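PDB 6WT9: c-di-GMP synthase from Capnocytophaga granulosa, which joins two GTP molecules into the second messenger 3',3'-c-di-GMP, the signal of a CBASS antiphage defence that ends in death of the infected cell. Local coordinates for residues F252-L266 with K329-I343. Numbering follows the deposited sequence.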
# COMPACT_ATOMS: atom_id res chain seq x y z
N PHE A 252 6.63 -3.35 7.54
CA PHE A 252 7.00 -4.53 8.31
C PHE A 252 5.86 -5.54 8.35
O PHE A 252 6.05 -6.72 8.04
CB PHE A 252 7.41 -4.11 9.72
CG PHE A 252 7.82 -5.25 10.61
CD1 PHE A 252 9.08 -5.81 10.50
CD2 PHE A 252 6.96 -5.73 11.58
CE1 PHE A 252 9.47 -6.84 11.33
CE2 PHE A 252 7.34 -6.76 12.41
CZ PHE A 252 8.59 -7.32 12.29
N LEU A 253 4.66 -5.09 8.72
CA LEU A 253 3.51 -5.99 8.80
C LEU A 253 3.19 -6.58 7.43
O LEU A 253 2.85 -7.77 7.33
CB LEU A 253 2.30 -5.25 9.36
CG LEU A 253 2.35 -4.87 10.84
CD1 LEU A 253 1.01 -4.32 11.29
CD2 LEU A 253 2.76 -6.06 11.69
N LYS A 254 3.27 -5.77 6.37
CA LYS A 254 2.99 -6.28 5.04
C LYS A 254 4.00 -7.35 4.62
O LYS A 254 3.64 -8.30 3.92
CB LYS A 254 2.98 -5.13 4.03
CG LYS A 254 1.86 -4.12 4.28
CD LYS A 254 2.02 -2.86 3.45
CE LYS A 254 1.80 -3.11 1.97
NZ LYS A 254 1.84 -1.83 1.18
N ASN A 255 5.25 -7.21 5.05
CA ASN A 255 6.25 -8.24 4.74
C ASN A 255 6.02 -9.50 5.56
O ASN A 255 6.23 -10.61 5.06
CB ASN A 255 7.65 -7.68 4.95
CG ASN A 255 8.19 -6.98 3.72
OD1 ASN A 255 8.16 -7.53 2.62
ND2 ASN A 255 8.68 -5.76 3.90
N LEU A 256 5.61 -9.35 6.82
CA LEU A 256 5.23 -10.52 7.61
C LEU A 256 4.03 -11.24 6.99
O LEU A 256 3.93 -12.47 7.07
CB LEU A 256 4.92 -10.13 9.05
CG LEU A 256 6.07 -9.63 9.92
CD1 LEU A 256 5.65 -9.65 11.38
CD2 LEU A 256 7.32 -10.46 9.70
N LYS A 257 3.12 -10.48 6.38
CA LYS A 257 1.99 -11.10 5.69
C LYS A 257 2.45 -11.90 4.48
O LYS A 257 2.01 -13.04 4.27
CB LYS A 257 1.00 -10.01 5.27
CG LYS A 257 -0.08 -10.48 4.30
CD LYS A 257 -0.90 -9.29 3.81
CE LYS A 257 -1.88 -9.71 2.72
NZ LYS A 257 -2.68 -8.55 2.24
N ALA A 258 3.36 -11.33 3.68
CA ALA A 258 3.82 -12.02 2.48
C ALA A 258 4.67 -13.24 2.80
O ALA A 258 4.72 -14.18 2.01
CB ALA A 258 4.60 -11.05 1.59
N ASP A 259 5.34 -13.24 3.95
CA ASP A 259 6.23 -14.33 4.33
C ASP A 259 5.57 -15.35 5.25
O ASP A 259 6.22 -16.33 5.63
CB ASP A 259 7.49 -13.78 4.99
CG ASP A 259 8.42 -13.12 3.99
OD1 ASP A 259 8.42 -13.54 2.82
OD2 ASP A 259 9.16 -12.19 4.38
N SER A 260 4.30 -15.15 5.61
CA SER A 260 3.62 -16.08 6.49
C SER A 260 3.13 -17.29 5.72
O SER A 260 2.59 -17.17 4.61
CB SER A 260 2.44 -15.39 7.18
OG SER A 260 1.72 -16.29 8.01
N ASP A 261 3.31 -18.48 6.31
CA ASP A 261 2.74 -19.68 5.72
C ASP A 261 1.23 -19.79 5.93
O ASP A 261 0.60 -20.66 5.33
CB ASP A 261 3.43 -20.93 6.27
CG ASP A 261 4.69 -21.28 5.51
OD1 ASP A 261 4.73 -21.03 4.28
OD2 ASP A 261 5.64 -21.80 6.13
N GLU A 262 0.66 -18.93 6.77
CA GLU A 262 -0.78 -18.82 6.92
C GLU A 262 -1.33 -17.81 5.93
O GLU A 262 -0.60 -16.98 5.38
CB GLU A 262 -1.14 -18.42 8.35
CG GLU A 262 -0.56 -19.32 9.42
CD GLU A 262 -1.37 -20.59 9.62
OE1 GLU A 262 -2.42 -20.74 8.95
OE2 GLU A 262 -0.97 -21.43 10.45
N LYS A 263 -2.64 -17.88 5.70
CA LYS A 263 -3.31 -16.98 4.76
C LYS A 263 -3.88 -15.82 5.57
O LYS A 263 -5.02 -15.86 6.04
CB LYS A 263 -4.39 -17.72 3.98
CG LYS A 263 -3.83 -18.72 2.98
CD LYS A 263 -4.92 -19.35 2.13
CE LYS A 263 -5.89 -20.15 2.98
NZ LYS A 263 -6.93 -20.82 2.14
N ILE A 264 -3.07 -14.78 5.73
CA ILE A 264 -3.48 -13.56 6.43
C ILE A 264 -4.17 -12.67 5.40
O ILE A 264 -3.52 -11.93 4.66
CB ILE A 264 -2.29 -12.86 7.08
CG1 ILE A 264 -1.57 -13.81 8.05
CG2 ILE A 264 -2.75 -11.60 7.81
CD1 ILE A 264 -0.31 -13.22 8.66
N GLU A 265 -5.50 -12.73 5.36
CA GLU A 265 -6.27 -11.96 4.39
C GLU A 265 -6.63 -10.59 4.95
O GLU A 265 -7.79 -10.21 5.10
CB GLU A 265 -7.52 -12.74 3.98
CG GLU A 265 -7.21 -13.97 3.14
CD GLU A 265 -8.46 -14.70 2.69
OE1 GLU A 265 -9.56 -14.35 3.17
OE2 GLU A 265 -8.35 -15.61 1.85
N LEU A 266 -5.58 -9.83 5.27
CA LEU A 266 -5.69 -8.43 5.67
C LEU A 266 -5.11 -7.58 4.55
O LEU A 266 -3.94 -7.73 4.20
CB LEU A 266 -4.96 -8.17 6.98
CG LEU A 266 -5.45 -8.92 8.22
CD1 LEU A 266 -4.53 -8.63 9.40
CD2 LEU A 266 -6.88 -8.53 8.54
N LYS A 329 -11.63 -12.28 9.21
CA LYS A 329 -10.71 -11.15 9.30
C LYS A 329 -10.05 -11.08 10.67
O LYS A 329 -8.84 -10.85 10.77
CB LYS A 329 -11.46 -9.85 8.99
CG LYS A 329 -10.67 -8.86 8.16
CD LYS A 329 -11.51 -7.64 7.85
CE LYS A 329 -10.77 -6.69 6.93
NZ LYS A 329 -11.51 -5.41 6.73
N LYS A 330 -10.83 -11.30 11.73
CA LYS A 330 -10.26 -11.32 13.07
C LYS A 330 -9.32 -12.51 13.25
O LYS A 330 -8.30 -12.40 13.94
CB LYS A 330 -11.37 -11.35 14.12
CG LYS A 330 -12.26 -10.12 14.10
CD LYS A 330 -13.36 -10.20 15.14
CE LYS A 330 -14.26 -8.97 15.08
NZ LYS A 330 -15.35 -9.03 16.09
N GLU A 331 -9.65 -13.64 12.63
CA GLU A 331 -8.73 -14.78 12.65
C GLU A 331 -7.45 -14.45 11.90
O GLU A 331 -6.36 -14.90 12.28
CB GLU A 331 -9.41 -16.01 12.06
CG GLU A 331 -8.69 -17.31 12.38
CD GLU A 331 -8.72 -17.65 13.86
OE1 GLU A 331 -9.71 -17.30 14.54
OE2 GLU A 331 -7.74 -18.25 14.36
N SER A 332 -7.56 -13.67 10.82
CA SER A 332 -6.36 -13.20 10.13
C SER A 332 -5.56 -12.25 11.01
O SER A 332 -4.33 -12.26 10.99
CB SER A 332 -6.75 -12.52 8.81
OG SER A 332 -7.35 -13.45 7.92
N LEU A 333 -6.25 -11.41 11.79
CA LEU A 333 -5.56 -10.56 12.75
C LEU A 333 -4.83 -11.39 13.80
O LEU A 333 -3.72 -11.04 14.22
CB LEU A 333 -6.55 -9.60 13.41
CG LEU A 333 -6.00 -8.70 14.53
CD1 LEU A 333 -4.91 -7.79 14.00
CD2 LEU A 333 -7.12 -7.89 15.16
N LYS A 334 -5.44 -12.49 14.23
CA LYS A 334 -4.79 -13.37 15.20
C LYS A 334 -3.54 -14.01 14.62
O LYS A 334 -2.51 -14.08 15.29
CB LYS A 334 -5.76 -14.45 15.67
CG LYS A 334 -6.94 -13.93 16.49
CD LYS A 334 -7.87 -15.07 16.87
CE LYS A 334 -9.06 -14.57 17.67
NZ LYS A 334 -9.98 -15.68 18.05
N MSE A 335 -3.60 -14.47 13.37
CA MSE A 335 -2.45 -15.10 12.73
C MSE A 335 -1.31 -14.12 12.53
O MSE A 335 -0.14 -14.49 12.62
CB MSE A 335 -2.84 -15.73 11.39
CG MSE A 335 -3.88 -16.83 11.49
SE MSE A 335 -3.64 -18.00 13.04
CE MSE A 335 -1.89 -18.74 12.63
N LEU A 336 -1.65 -12.86 12.26
CA LEU A 336 -0.63 -11.82 12.16
C LEU A 336 0.00 -11.56 13.52
O LEU A 336 1.21 -11.28 13.61
CB LEU A 336 -1.23 -10.54 11.58
CG LEU A 336 -0.27 -9.38 11.31
CD1 LEU A 336 0.82 -9.80 10.34
CD2 LEU A 336 -1.03 -8.18 10.77
N LEU A 337 -0.79 -11.64 14.59
CA LEU A 337 -0.24 -11.52 15.94
C LEU A 337 0.75 -12.64 16.24
O LEU A 337 1.75 -12.42 16.92
CB LEU A 337 -1.38 -11.51 16.96
CG LEU A 337 -0.98 -11.48 18.44
CD1 LEU A 337 -0.13 -10.25 18.73
CD2 LEU A 337 -2.22 -11.49 19.31
N GLN A 338 0.47 -13.85 15.74
CA GLN A 338 1.42 -14.95 15.90
C GLN A 338 2.77 -14.62 15.27
O GLN A 338 3.82 -14.84 15.87
CB GLN A 338 0.86 -16.23 15.28
CG GLN A 338 -0.60 -16.53 15.62
CD GLN A 338 -0.79 -17.02 17.03
OE1 GLN A 338 0.17 -17.30 17.75
NE2 GLN A 338 -2.05 -17.15 17.45
N GLU A 339 2.75 -14.07 14.05
CA GLU A 339 3.99 -13.75 13.36
C GLU A 339 4.79 -12.69 14.11
O GLU A 339 6.01 -12.81 14.25
CB GLU A 339 3.69 -13.30 11.93
CG GLU A 339 2.94 -14.32 11.10
CD GLU A 339 3.78 -15.55 10.77
OE1 GLU A 339 5.02 -15.42 10.73
OE2 GLU A 339 3.19 -16.63 10.57
N VAL A 340 4.11 -11.64 14.58
CA VAL A 340 4.80 -10.60 15.33
C VAL A 340 5.35 -11.16 16.64
O VAL A 340 6.47 -10.85 17.04
CB VAL A 340 3.86 -9.41 15.58
CG1 VAL A 340 4.55 -8.35 16.43
CG2 VAL A 340 3.40 -8.81 14.26
N LYS A 341 4.56 -12.00 17.31
CA LYS A 341 5.01 -12.63 18.55
C LYS A 341 6.27 -13.46 18.31
O LYS A 341 7.18 -13.47 19.15
CB LYS A 341 3.89 -13.49 19.13
CG LYS A 341 4.28 -14.32 20.34
CD LYS A 341 3.14 -15.22 20.78
CE LYS A 341 2.12 -14.48 21.63
NZ LYS A 341 2.65 -14.18 23.00
N ILE A 342 6.34 -14.16 17.17
CA ILE A 342 7.52 -14.96 16.86
C ILE A 342 8.73 -14.07 16.65
O ILE A 342 9.81 -14.33 17.20
CB ILE A 342 7.25 -15.85 15.63
CG1 ILE A 342 6.23 -16.94 15.97
CG2 ILE A 342 8.55 -16.47 15.13
CD1 ILE A 342 5.87 -17.83 14.80
N ILE A 343 8.58 -13.02 15.85
CA ILE A 343 9.69 -12.09 15.61
C ILE A 343 10.14 -11.46 16.92
O ILE A 343 11.34 -11.41 17.23
CB ILE A 343 9.29 -11.02 14.59
CG1 ILE A 343 8.83 -11.65 13.27
CG2 ILE A 343 10.45 -10.06 14.35
CD1 ILE A 343 9.94 -12.34 12.52
O HOH W 1 5.85 -13.80 8.43
O HOH W 2 4.48 -18.51 8.95
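L256 drives its branched end into helix 329-343 as a knob among L336, E339, V340 and I343, with CD1 3.7 Å from V340 CG2. The helices cross at 102°, close to perpendicular, and the forked leucine end fits between side chains of the facing helix. Beside it, L253 CD2 reaches the same V340 methyl, and I343 CG2 lies at the edge of the F252 ring, in its plane, 3.9 Å from CZ. Past its helix, the chain turns and runs on over L336 and S332. In I264, chi1 of -57° puts CG1 beside the backbone N and the extended chi2 carries CD1 to 3.8 Å from L336 CA, while L266 CD1 packs 3.8 Å from L336 CD2; branched aliphatic side chains suit this buried, mainly apolar seam. S332, small enough to let the loop come close, accepts a hydrogen bond from E265 N at its OG (3.2 Å), though its strongest polar partner is D328.

Toward solvent the contact turns polar. E339's bent chain brings two acceptors to the loop: OE2 takes S260 OG from well above the carboxylate plane, waters link OE1 to L256 O and OE2 to D261 N, and K4 adds a salt bridge. Only poorly ordered E262, against the selenomethionine methyl of M335, is loose.

Helix 268-276 packs against L253, helix 291-304 against F252 and V340, and helix 6-17 touches I343, placing this crossing within the enzyme's helical part.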